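Side-chain contacts in plasmin and fibronectin-binding protein A (Streptococcus pneumoniae, PDB 4MR0), which acts as a fibronectin-dependent adhesin and invasin of the pneumococcal surface, binding human fibronectin, plasmin, plasminogen and serum albumin: residues Leu116-Asp120 and Tyr121-Gly125; Ile139-Ala143 and Gln144-Gly148; Leu172-Asn175 and Glu176-Ile180; Val254-Lys257 and Asn258-Phe261; Val387-Gly391 and Asn392-Lys396. One frame throughout, in Å; residues are numbered along the deposited sequence.

Interaction 1: Leu116-Asp120 and Tyr121-Gly125; sequences LSVKD and YGAVG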
loop_
_atom_site.group_PDB
_atom_site.type_symbol
_atom_site.label_atom_id
_atom_site.label_comp_id
_atom_site.label_asym_id
_atom_site.label_seq_id
_atom_site.Cartn_x
_atom_site.Cartn_y
_atom_site.Cartn_z
ATOM N N LEU A 116 16.569 -22.276 18.056
ATOM C CA LEU A 116 17.929 -22.366 17.541
ATOM C C LEU A 116 18.462 -20.965 17.298
ATOM O O LEU A 116 17.752 -20.119 16.759
ATOM C CB LEU A 116 17.952 -23.131 16.214
ATOM C CG LEU A 116 17.149 -24.428 16.108
ATOM C CD1 LEU A 116 17.235 -24.943 14.678
ATOM C CD2 LEU A 116 17.672 -25.468 17.092
ATOM N N SER A 117 19.703 -20.718 17.700
ATOM C CA SER A 117 20.313 -19.416 17.471
ATOM C C SER A 117 21.060 -19.493 16.148
ATOM O O SER A 117 21.690 -20.504 15.850
ATOM C CB SER A 117 21.298 -19.073 18.588
ATOM O OG SER A 117 22.047 -17.917 18.250
ATOM N N VAL A 118 20.981 -18.440 15.342
ATOM C CA VAL A 118 21.689 -18.448 14.069
ATOM C C VAL A 118 23.197 -18.495 14.312
ATOM O O VAL A 118 23.969 -18.812 13.408
ATOM C CB VAL A 118 21.356 -17.206 13.224
ATOM C CG1 VAL A 118 19.913 -17.287 12.723
ATOM C CG2 VAL A 118 21.562 -15.946 14.052
ATOM N N LYS A 119 23.610 -18.173 15.537
ATOM C CA LYS A 119 25.030 -18.196 15.901
ATOM C C LYS A 119 25.500 -19.647 15.975
ATOM O O LYS A 119 26.678 -19.944 15.772
ATOM C CB LYS A 119 25.248 -17.516 17.260
ATOM C CG LYS A 119 24.705 -16.096 17.343
ATOM C CD LYS A 119 25.376 -15.174 16.338
ATOM C CE LYS A 119 26.581 -14.459 16.931
ATOM N NZ LYS A 119 26.165 -13.389 17.883
ATOM N N ASP A 120 24.560 -20.542 16.267
ATOM C CA ASP A 120 24.850 -21.966 16.362
ATOM C C ASP A 120 25.391 -22.509 15.049
ATOM O O ASP A 120 26.038 -23.560 15.020
ATOM C CB ASP A 120 23.582 -22.741 16.724
ATOM C CG ASP A 120 23.133 -22.500 18.149
ATOM O OD1 ASP A 120 23.540 -21.477 18.743
ATOM O OD2 ASP A 120 22.360 -23.333 18.671
ATOM N N TYR A 121 25.128 -21.792 13.961
ATOM C CA TYR A 121 25.569 -22.245 12.654
ATOM C C TYR A 121 26.651 -21.398 12.006
ATOM O O TYR A 121 26.889 -21.497 10.801
ATOM C CB TYR A 121 24.360 -22.374 11.724
ATOM C CG TYR A 121 23.276 -23.245 12.313
ATOM C CD1 TYR A 121 22.382 -22.732 13.252
ATOM C CD2 TYR A 121 23.171 -24.595 11.967
ATOM C CE1 TYR A 121 21.409 -23.540 13.834
ATOM C CE2 TYR A 121 22.201 -25.412 12.546
ATOM C CZ TYR A 121 21.326 -24.876 13.478
ATOM O OH TYR A 121 20.368 -25.671 14.060
ATOM N N GLY A 122 27.314 -20.566 12.803
ATOM C CA GLY A 122 28.392 -19.759 12.266
ATOM C C GLY A 122 28.108 -18.298 11.990
ATOM O O GLY A 122 28.990 -17.580 11.515
ATOM N N ALA A 123 26.889 -17.846 12.260
ATOM C CA ALA A 123 26.565 -16.444 12.035
ATOM C C ALA A 123 27.461 -15.639 12.970
ATOM O O ALA A 123 27.560 -15.958 14.151
ATOM C CB ALA A 123 25.100 -16.184 12.357
ATOM N N VAL A 124 28.112 -14.605 12.445
ATOM C CA VAL A 124 28.998 -13.778 13.259
ATOM C C VAL A 124 28.273 -12.545 13.792
ATOM O O VAL A 124 28.504 -12.122 14.923
ATOM C CB VAL A 124 30.237 -13.336 12.454
ATOM C CG1 VAL A 124 31.151 -12.475 13.328
ATOM C CG2 VAL A 124 30.988 -14.568 11.942
ATOM N N GLY A 125 27.394 -11.972 12.971
ATOM C CA GLY A 125 26.636 -10.806 13.383
ATOM C C GLY A 125 27.437 -9.525 13.517
ATOM O O GLY A 125 27.107 -8.671 14.338
HETATM O O HOH W 1 26.432 -10.662 17.237
#
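Leu116 meets Tyr121 through its CD1 methyl, which lies 3.3 Å from Tyr121 OH, while its CB comes near the ring edge at CE1; the two side chains run obliquely to each other. Ser117 turns the chain from strand 116-117 into the following 3-10 segment: its OG accepts from Lys119 N, an ST turn, and its carbonyl O sits at the edge of the Tyr121 ring, 3.5 Å from CD1. The carbonyl of Val118 is gripped twice, by Tyr121 N at 3.2 Å and by Ala123 N at 3.3 Å. The two donors arrive from opposite faces of the carbonyl plane, Tyr121 N from well above it and Ala123 N with a tilt of only 26°. This tight turn lies at the N-terminal end of the parallel beta-helix, in the part related to rhamnogalacturonase A and the pectate lyase-like proteins, and leads the chain toward helix 132-143. Val118 CG2 also packs on the methyl of Ala123, 3.9 Å from CB, and Tyr158 of strand 156-160 covers both residues. Lys119 O receives Gly122 N at 3.1 Å in a nearly straight bond (168°), with the donor above the carbonyl plane. The Lys119 side chain bends at chi2, chi3 and chi4, which lays CD alongside Ala123 O and brings NZ to a water 2.8 Å away; that water bonds weakly to Val124 O. Asp120 CB stands above the ring plane of Tyr121 near its rim, 3.7 Å from Tyr121 CD1, and the backbone passes on to Gly122, whose positive phi suits a glycine.

Interaction 2: Ile139-Ala143 and Gln144-Gly148; sequences IDAAA and QGLGG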
loop_
_atom_site.group_PDB
_atom_site.type_symbol
_atom_site.label_atom_id
_atom_site.label_comp_id
_atom_site.label_asym_id
_atom_site.label_seq_id
_atom_site.Cartn_x
_atom_site.Cartn_y
_atom_site.Cartn_z
ATOM N N ILE A 139 17.407 -22.017 9.523
ATOM C CA ILE A 139 16.045 -22.154 9.031
ATOM C C ILE A 139 15.778 -23.579 8.561
ATOM O O ILE A 139 14.751 -24.167 8.896
ATOM C CB ILE A 139 15.780 -21.168 7.866
ATOM C CG1 ILE A 139 15.795 -19.727 8.394
ATOM C CG2 ILE A 139 14.446 -21.472 7.214
ATOM C CD1 ILE A 139 15.709 -18.680 7.310
ATOM N N ASP A 140 16.705 -24.132 7.785
ATOM C CA ASP A 140 16.550 -25.492 7.274
ATOM C C ASP A 140 16.387 -26.515 8.393
ATOM O O ASP A 140 15.569 -27.426 8.292
ATOM C CB ASP A 140 17.744 -25.869 6.393
ATOM C CG ASP A 140 17.752 -25.120 5.075
ATOM O OD1 ASP A 140 16.761 -24.413 4.791
ATOM O OD2 ASP A 140 18.743 -25.242 4.321
ATOM N N ALA A 141 17.164 -26.365 9.461
ATOM C CA ALA A 141 17.072 -27.286 10.589
ATOM C C ALA A 141 15.731 -27.112 11.294
ATOM O O ALA A 141 15.095 -28.090 11.696
ATOM C CB ALA A 141 18.211 -27.030 11.567
ATOM N N ALA A 142 15.299 -25.861 11.438
ATOM C CA ALA A 142 14.036 -25.566 12.097
ATOM C C ALA A 142 12.873 -26.168 11.313
ATOM O O ALA A 142 11.921 -26.691 11.897
ATOM C CB ALA A 142 13.857 -24.059 12.228
ATOM N N ALA A 143 12.963 -26.087 9.988
ATOM C CA ALA A 143 11.932 -26.615 9.100
ATOM C C ALA A 143 11.768 -28.121 9.276
ATOM O O ALA A 143 10.698 -28.673 9.010
ATOM C CB ALA A 143 12.276 -26.293 7.651
ATOM N N GLN A 144 12.831 -28.780 9.725
ATOM C CA GLN A 144 12.795 -30.222 9.943
ATOM C C GLN A 144 12.155 -30.549 11.282
ATOM O O GLN A 144 11.838 -31.705 11.560
ATOM C CB GLN A 144 14.207 -30.809 9.894
ATOM C CG GLN A 144 14.810 -30.871 8.501
ATOM C CD GLN A 144 13.870 -31.530 7.500
ATOM O OE1 GLN A 144 13.264 -32.567 7.788
ATOM N NE2 GLN A 144 13.747 -30.932 6.316
ATOM N N GLY A 145 11.975 -29.528 12.115
ATOM C CA GLY A 145 11.362 -29.733 13.413
ATOM C C GLY A 145 12.227 -29.292 14.579
ATOM O O GLY A 145 11.720 -29.085 15.681
ATOM N N LEU A 146 13.527 -29.146 14.348
ATOM C CA LEU A 146 14.440 -28.737 15.409
ATOM C C LEU A 146 14.039 -27.433 16.083
ATOM O O LEU A 146 13.652 -26.468 15.421
ATOM C CB LEU A 146 15.869 -28.616 14.867
ATOM C CG LEU A 146 16.641 -29.931 14.737
ATOM C CD1 LEU A 146 18.046 -29.661 14.213
ATOM C CD2 LEU A 146 16.706 -30.616 16.098
ATOM N N GLY A 147 14.137 -27.421 17.410
ATOM C CA GLY A 147 13.794 -26.240 18.178
ATOM C C GLY A 147 12.364 -25.786 17.980
ATOM O O GLY A 147 12.064 -24.602 18.115
ATOM N N GLY A 148 11.478 -26.725 17.656
ATOM C CA GLY A 148 10.079 -26.385 17.444
ATOM C C GLY A 148 9.864 -25.479 16.244
ATOM O O GLY A 148 8.806 -24.862 16.094
HETATM O O HOH W 2 15.011 -28.422 5.947
#
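Ala141 O is held by two backbone donors, Gln144 N at 3.1 Å and Leu146 N at 3.3 Å. They approach from opposite faces of the carbonyl plane: Gln144 N stands high above it, whereas Leu146 N is tilted by 28°. Next along the chain, Ala142 O accepts from Gly145 N at 2.8 Å, again from above the carbonyl plane. With Gly145 at positive phi, the bonds from Leu146 N to Ala141 O and from Gly145 N to Ala142 O make a Schellman motif, closing the C-terminal end of helix 132-143, the helix that covers the N-terminal end of the beta-helix. The backbone angles of Gly145 (phi 122°) are ones that glycine readily adopts. Beyond it the chain folds back and Leu146 lays its CD1 methyl against Ala141 CB, 3.7 Å away, with its CB close to Ala141 O. The CG of Leu146 is anti to its carbonyl carbon (chi1 -81°), which directs the branch to this methyl; Leu116 of strand 116-117 touches both residues. A CA-H...O contact from Ala142 CA to Leu146 O adds to the closure. On another side of the helix end, the bent chain of Gln144 brings CG near Asp140 O, and a water joins the two residues, accepting from Gln144 NE2 at 2.8 Å and donating to Asp140 O at 2.6 Å. The Asp140 carboxylate itself forms a salt bridge with Lys167.

Interaction 3: Leu172-Asn175 and Glu176-Ile180; sequences LELN and EKATI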
loop_
_atom_site.group_PDB
_atom_site.type_symbol
_atom_site.label_atom_id
_atom_site.label_comp_id
_atom_site.label_asym_id
_atom_site.label_seq_id
_atom_site.Cartn_x
_atom_site.Cartn_y
_atom_site.Cartn_z
ATOM N N LEU A 172 10.890 -17.083 13.036
ATOM C CA LEU A 172 12.060 -16.287 13.367
ATOM C C LEU A 172 11.728 -15.162 14.334
ATOM O O LEU A 172 10.731 -14.455 14.172
ATOM C CB LEU A 172 12.683 -15.707 12.090
ATOM C CG LEU A 172 13.515 -16.649 11.211
ATOM C CD1 LEU A 172 12.702 -17.886 10.864
ATOM C CD2 LEU A 172 13.959 -15.922 9.944
ATOM N N GLU A 173 12.575 -15.020 15.347
ATOM C CA GLU A 173 12.426 -13.980 16.355
ATOM C C GLU A 173 13.775 -13.279 16.437
ATOM O O GLU A 173 14.806 -13.928 16.638
ATOM C CB GLU A 173 12.090 -14.592 17.715
ATOM C CG GLU A 173 11.754 -13.565 18.788
ATOM C CD GLU A 173 11.721 -14.160 20.190
ATOM O OE1 GLU A 173 11.564 -15.394 20.315
ATOM O OE2 GLU A 173 11.845 -13.388 21.168
ATOM N N LEU A 174 13.777 -11.963 16.262
ATOM C CA LEU A 174 15.019 -11.212 16.320
ATOM C C LEU A 174 15.034 -10.259 17.492
ATOM O O LEU A 174 14.019 -9.651 17.827
ATOM C CB LEU A 174 15.244 -10.416 15.030
ATOM C CG LEU A 174 15.342 -11.246 13.743
ATOM C CD1 LEU A 174 13.939 -11.593 13.241
ATOM C CD2 LEU A 174 16.108 -10.452 12.687
ATOM N N ASN A 175 16.201 -10.144 18.114
ATOM C CA ASN A 175 16.392 -9.250 19.237
ATOM C C ASN A 175 16.101 -7.837 18.746
ATOM O O ASN A 175 16.227 -7.536 17.557
ATOM C CB ASN A 175 17.840 -9.363 19.734
ATOM C CG ASN A 175 18.125 -8.469 20.925
ATOM O OD1 ASN A 175 18.377 -7.269 20.778
ATOM N ND2 ASN A 175 18.073 -9.048 22.117
ATOM N N GLU A 176 15.704 -6.970 19.667
ATOM C CA GLU A 176 15.400 -5.591 19.328
ATOM C C GLU A 176 16.604 -4.934 18.656
ATOM O O GLU A 176 16.453 -4.090 17.768
ATOM C CB GLU A 176 15.017 -4.837 20.600
ATOM C CG GLU A 176 15.224 -5.661 21.874
ATOM C CD GLU A 176 14.291 -6.869 21.966
ATOM O OE1 GLU A 176 14.793 -8.015 22.056
ATOM O OE2 GLU A 176 13.054 -6.670 21.951
ATOM N N LYS A 177 17.802 -5.327 19.074
ATOM C CA LYS A 177 19.012 -4.757 18.502
ATOM C C LYS A 177 19.644 -5.641 17.435
ATOM O O LYS A 177 20.835 -5.519 17.133
ATOM C CB LYS A 177 20.026 -4.440 19.608
ATOM C CG LYS A 177 19.499 -3.418 20.612
ATOM C CD LYS A 177 20.609 -2.518 21.147
ATOM C CE LYS A 177 21.520 -3.245 22.124
ATOM N NZ LYS A 177 20.838 -3.499 23.425
ATOM N N ALA A 178 18.840 -6.539 16.869
ATOM C CA ALA A 178 19.309 -7.409 15.799
ATOM C C ALA A 178 18.895 -6.738 14.492
ATOM O O ALA A 178 17.729 -6.352 14.323
ATOM C CB ALA A 178 18.670 -8.789 15.909
ATOM N N THR A 179 19.853 -6.572 13.588
ATOM C CA THR A 179 19.596 -5.953 12.292
ATOM C C THR A 179 20.053 -6.859 11.151
ATOM O O THR A 179 21.183 -7.350 11.146
ATOM C CB THR A 179 20.346 -4.598 12.144
ATOM O OG1 THR A 179 19.820 -3.649 13.077
ATOM C CG2 THR A 179 20.186 -4.054 10.733
ATOM N N ILE A 180 19.172 -7.086 10.186
ATOM C CA ILE A 180 19.534 -7.894 9.038
ATOM C C ILE A 180 19.958 -6.895 7.969
ATOM O O ILE A 180 19.169 -6.040 7.561
ATOM C CB ILE A 180 18.341 -8.761 8.591
ATOM C CG1 ILE A 180 18.092 -9.833 9.660
ATOM C CG2 ILE A 180 18.623 -9.406 7.240
ATOM C CD1 ILE A 180 16.974 -10.778 9.350
#
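Two hydrogen bonds from neighbouring backbone nitrogens close on Asn175. Its side-chain OD1 accepts from Lys177 N at 2.6 Å, a nearly straight bond (165°) with the donor only 19° from the amide plane. Its backbone O accepts from Ala178 N at 2.9 Å, here from above the carbonyl plane. The extended first torsion, with CG opposite the backbone N (chi1 -179°), carries OD1 over the turn, and ND2 is bonded to Tyr152 OH, which helps to fix the rotation of the amide. Glu176 folds back so that OE1 lies 3.5 Å from Asn175 CA, with its carboxylate plane almost perpendicular to the amide; Glu176 N is buried with no partner. The apolar contacts lie on the inner side: Leu174 CB touches Ala178 CB at 3.9 Å, and Leu174 CD2 presses on Ile180 CD1 at 3.5 Å, a tight fit between side chains that cross at about a right angle. Phe153 and Tyr216 flank Leu174 on adjacent strands. This is a type I beta turn, Asn175 to Ala178, with an Asx turn at its start, joining strands 170-174 and 178-182 at a corner of the parallel beta-helix.

Interaction 4: Val254-Lys257 and Asn258-Phe261; sequences VTIK and NVTF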
loop_
_atom_site.group_PDB
_atom_site.type_symbol
_atom_site.label_atom_id
_atom_site.label_comp_id
_atom_site.label_asym_id
_atom_site.label_seq_id
_atom_site.Cartn_x
_atom_site.Cartn_y
_atom_site.Cartn_z
ATOM N N VAL A 254 1.039 -16.338 7.120
ATOM C CA VAL A 254 2.337 -15.699 7.294
ATOM C C VAL A 254 2.132 -14.504 8.207
ATOM O O VAL A 254 1.215 -13.705 7.996
ATOM C CB VAL A 254 2.904 -15.212 5.945
ATOM C CG1 VAL A 254 4.257 -14.544 6.154
ATOM C CG2 VAL A 254 3.036 -16.391 4.987
ATOM N N THR A 255 2.980 -14.384 9.222
ATOM C CA THR A 255 2.871 -13.280 10.171
ATOM C C THR A 255 4.178 -12.512 10.298
ATOM O O THR A 255 5.208 -13.095 10.622
ATOM C CB THR A 255 2.485 -13.789 11.579
ATOM O OG1 THR A 255 1.217 -14.449 11.515
ATOM C CG2 THR A 255 2.387 -12.622 12.567
ATOM N N ILE A 256 4.130 -11.211 10.024
ATOM C CA ILE A 256 5.308 -10.353 10.143
ATOM C C ILE A 256 4.920 -9.277 11.152
ATOM O O ILE A 256 3.946 -8.558 10.946
ATOM C CB ILE A 256 5.665 -9.669 8.800
ATOM C CG1 ILE A 256 6.134 -10.717 7.783
ATOM C CG2 ILE A 256 6.743 -8.620 9.023
ATOM C CD1 ILE A 256 6.421 -10.148 6.405
ATOM N N LYS A 257 5.666 -9.166 12.241
ATOM C CA LYS A 257 5.323 -8.169 13.235
ATOM C C LYS A 257 6.494 -7.562 13.980
ATOM O O LYS A 257 7.536 -8.188 14.158
ATOM C CB LYS A 257 4.329 -8.761 14.230
ATOM C CG LYS A 257 4.766 -10.064 14.856
ATOM C CD LYS A 257 3.579 -10.751 15.532
ATOM C CE LYS A 257 2.930 -9.855 16.579
ATOM N NZ LYS A 257 1.703 -10.474 17.165
ATOM N N ASN A 258 6.286 -6.326 14.413
ATOM C CA ASN A 258 7.277 -5.558 15.149
ATOM C C ASN A 258 8.632 -5.541 14.456
ATOM O O ASN A 258 9.668 -5.846 15.057
ATOM C CB ASN A 258 7.414 -6.096 16.575
ATOM C CG ASN A 258 8.206 -5.160 17.474
ATOM O OD1 ASN A 258 8.165 -3.944 17.309
ATOM N ND2 ASN A 258 8.919 -5.726 18.439
ATOM N N VAL A 259 8.618 -5.174 13.182
ATOM C CA VAL A 259 9.844 -5.091 12.408
ATOM C C VAL A 259 10.018 -3.670 11.888
ATOM O O VAL A 259 9.052 -3.031 11.478
ATOM C CB VAL A 259 9.823 -6.032 11.184
ATOM C CG1 VAL A 259 11.143 -5.904 10.427
ATOM C CG2 VAL A 259 9.579 -7.475 11.622
ATOM N N THR A 260 11.251 -3.176 11.918
ATOM C CA THR A 260 11.538 -1.843 11.408
ATOM C C THR A 260 12.207 -2.029 10.046
ATOM O O THR A 260 13.300 -2.576 9.967
ATOM C CB THR A 260 12.495 -1.078 12.356
ATOM O OG1 THR A 260 11.853 -0.890 13.621
ATOM C CG2 THR A 260 12.853 0.287 11.777
ATOM N N PHE A 261 11.541 -1.590 8.983
ATOM C CA PHE A 261 12.076 -1.705 7.625
ATOM C C PHE A 261 12.689 -0.378 7.208
ATOM O O PHE A 261 12.008 0.647 7.204
ATOM C CB PHE A 261 10.968 -2.059 6.637
ATOM C CG PHE A 261 10.267 -3.342 6.948
ATOM C CD1 PHE A 261 9.254 -3.387 7.905
ATOM C CD2 PHE A 261 10.593 -4.503 6.252
ATOM C CE1 PHE A 261 8.577 -4.571 8.164
ATOM C CE2 PHE A 261 9.927 -5.695 6.502
ATOM C CZ PHE A 261 8.907 -5.728 7.461
#
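Within the first parallel beta-helix repeat, a sharp bend at Asn258 leads strand 254-257 into strand 260-265, and apolar side chains fill the inside of this corner. Asn258 adopts left-handed helical backbone angles (phi 51°, psi 52°), which turn the chain between the two strands. No hydrogen bond crosses the corner between the segments; the contact rests on three buried side chains. Ile256 provides the central group, its CG2 methyl, placed opposite the backbone N (chi1 -67° for CG1) and beside the carbonyl carbon. This methyl lies 4.0 Å from Val259 CG2 where the two side chains cross at a slant. It also meets the Phe261 ring at its edge and in its plane, with the side chains roughly perpendicular. Val259 uses its two branches differently: CG2 sits 3.3 Å from Lys257 O, while CG1 covers one ring face of Phe261, displaced toward the rim. Outside the corner, the Asn258 amide is turned away from the core and its OD1 accepts from Arg284 on the next coil, which also bonds Thr260 OG1. Phe246 of strand 243-252 packs against both Ile256 and Phe261, and the Phe261 ring stacks on Phe285 in the adjacent coil. At the ring edge, CZ of Phe261 is the atom that reaches Ile256 CG2, at 3.9 Å.

Interaction 5: Val387-Gly391 and Asn392-Lys396; sequences VLIKG and NRFDK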
loop_
_atom_site.group_PDB
_atom_site.type_symbol
_atom_site.label_atom_id
_atom_site.label_comp_id
_atom_site.label_asym_id
_atom_site.label_seq_id
_atom_site.Cartn_x
_atom_site.Cartn_y
_atom_site.Cartn_z
ATOM N N VAL A 387 -12.606 -4.602 0.529
ATOM C CA VAL A 387 -11.507 -3.916 1.184
ATOM C C VAL A 387 -12.037 -3.078 2.329
ATOM O O VAL A 387 -13.125 -2.498 2.236
ATOM C CB VAL A 387 -10.795 -2.968 0.203
ATOM C CG1 VAL A 387 -9.628 -2.285 0.891
ATOM C CG2 VAL A 387 -10.329 -3.744 -1.020
ATOM N N LEU A 388 -11.272 -3.019 3.412
ATOM C CA LEU A 388 -11.655 -2.219 4.562
ATOM C C LEU A 388 -10.465 -1.368 4.980
ATOM O O LEU A 388 -9.430 -1.890 5.406
ATOM C CB LEU A 388 -12.103 -3.107 5.732
ATOM C CG LEU A 388 -12.440 -2.348 7.028
ATOM C CD1 LEU A 388 -13.566 -1.345 6.757
ATOM C CD2 LEU A 388 -12.846 -3.332 8.127
ATOM N N ILE A 389 -10.611 -0.059 4.822
ATOM C CA ILE A 389 -9.583 0.909 5.194
ATOM C C ILE A 389 -10.227 1.657 6.352
ATOM O O ILE A 389 -11.047 2.558 6.145
ATOM C CB ILE A 389 -9.302 1.868 4.030
ATOM C CG1 ILE A 389 -8.837 1.059 2.815
ATOM C CG2 ILE A 389 -8.246 2.884 4.441
ATOM C CD1 ILE A 389 -9.035 1.760 1.484
ATOM N N LYS A 390 -9.845 1.281 7.569
ATOM C CA LYS A 390 -10.465 1.851 8.758
ATOM C C LYS A 390 -9.566 2.288 9.906
ATOM O O LYS A 390 -8.582 1.618 10.249
ATOM C CB LYS A 390 -11.490 0.838 9.270
ATOM C CG LYS A 390 -12.188 1.199 10.563
ATOM C CD LYS A 390 -13.421 0.326 10.729
ATOM C CE LYS A 390 -13.445 -0.372 12.076
ATOM N NZ LYS A 390 -12.302 -1.317 12.218
ATOM N N GLY A 391 -9.930 3.425 10.499
ATOM C CA GLY A 391 -9.202 3.955 11.639
ATOM C C GLY A 391 -7.752 4.337 11.434
ATOM O O GLY A 391 -6.970 4.341 12.391
ATOM N N ASN A 392 -7.386 4.664 10.199
ATOM C CA ASN A 392 -6.015 5.045 9.887
ATOM C C ASN A 392 -5.840 6.556 10.000
ATOM O O ASN A 392 -6.808 7.311 9.956
ATOM C CB ASN A 392 -5.661 4.614 8.464
ATOM C CG ASN A 392 -5.757 3.117 8.270
ATOM O OD1 ASN A 392 -4.860 2.369 8.662
ATOM N ND2 ASN A 392 -6.860 2.667 7.670
ATOM N N ARG A 393 -4.596 6.986 10.154
ATOM C CA ARG A 393 -4.280 8.403 10.234
ATOM C C ARG A 393 -3.386 8.757 9.041
ATOM O O ARG A 393 -2.292 8.212 8.890
ATOM C CB ARG A 393 -3.559 8.708 11.548
ATOM C CG ARG A 393 -2.933 10.084 11.591
ATOM C CD ARG A 393 -2.335 10.365 12.953
ATOM N NE ARG A 393 -1.541 11.589 12.947
ATOM C CZ ARG A 393 -0.921 12.081 14.016
ATOM N NH1 ARG A 393 -1.006 11.449 15.182
ATOM N NH2 ARG A 393 -0.209 13.197 13.916
ATOM N N PHE A 394 -3.858 9.654 8.185
ATOM C CA PHE A 394 -3.081 10.062 7.014
ATOM C C PHE A 394 -2.642 11.504 7.193
ATOM O O PHE A 394 -3.481 12.411 7.180
ATOM C CB PHE A 394 -3.914 9.991 5.730
ATOM C CG PHE A 394 -4.486 8.633 5.427
ATOM C CD1 PHE A 394 -5.501 8.093 6.216
ATOM C CD2 PHE A 394 -4.056 7.923 4.303
ATOM C CE1 PHE A 394 -6.085 6.868 5.890
ATOM C CE2 PHE A 394 -4.627 6.703 3.963
ATOM C CZ PHE A 394 -5.648 6.169 4.753
ATOM N N ASP A 395 -1.342 11.723 7.355
ATOM C CA ASP A 395 -0.836 13.080 7.512
ATOM C C ASP A 395 -0.135 13.523 6.236
ATOM O O ASP A 395 0.498 12.719 5.551
ATOM C CB ASP A 395 0.141 13.169 8.687
ATOM C CG ASP A 395 -0.541 12.995 10.036
ATOM O OD1 ASP A 395 -1.645 13.551 10.231
ATOM O OD2 ASP A 395 0.037 12.316 10.910
ATOM N N LYS A 396 -0.264 14.801 5.910
ATOM C CA LYS A 396 0.377 15.340 4.718
ATOM C C LYS A 396 0.833 16.753 5.019
ATOM O O LYS A 396 0.022 17.632 5.312
ATOM C CB LYS A 396 -0.594 15.333 3.537
ATOM C CG LYS A 396 0.006 15.814 2.221
ATOM C CD LYS A 396 1.157 14.937 1.750
ATOM C CE LYS A 396 1.649 15.382 0.376
ATOM N NZ LYS A 396 2.897 14.682 -0.044
#
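This is an apolar and amide contact round a bend within strand 387-396, where one face of the parallel beta-helix passes into the next. Gly391 makes the bend at positive phi (62°), a value that favours glycine, and no hydrogen bond links the two sides directly. Ile389 and Phe394 meet inside the corner: the Ile389 CG2 methyl lies 4.2 Å from CZ of Phe394, at the edge of the ring and near its plane, and the two side chains are set at about a right angle. The same methyl approaches the Asn392 amide, 3.5 Å from ND2, so one methyl touches both the ring edge and the amide. Asn392 turns inward, CG anti to its carbonyl carbon (chi1 -61°), which carries the amide back beside the Lys390 backbone. Both ends of this buried amide are satisfied by the preceding coil: OD1 accepts from Asn369 N and ND2 donates to Ile366 O, fixing its rotation. On the outer side of the strand, Arg393 and Asp395 form a salt bridge, NE to OD2 at 2.7 Å, in which OD2 uses its syn lone pair and stands 30° out of the guanidinium plane. Asp395 is also held by His370 and Asn439, so its carboxylate draws on partners from both neighbouring coils. The bend thus lies between strands 364-372 and 431-440, with the Phe394 ring stacked on Phe438 and meeting Phe371, while Val413 of strand 410-415 packs on both Ile389 and Phe394.

From the N terminus, the five contacts follow in series; each closes a short local turn and none encloses or crosses another. Interaction 1 turns strand 116-117 toward helix 132-143, and interaction 2 ends that helix. These two touch, through Leu116 and Tyr121 against Ala141, while Ile139 of interaction 2 reaches Leu172 of interaction 3, so the helix bridges the terminal turn and the first coils. Interactions 3 and 4 bend the chain between successive strands, and interaction 5 bends it within strand 387-396. Interactions 3 and 4 lie with centres about 11 Å apart, and the centre of interaction 5 is about 19 Å from that of interaction 4, without direct touch.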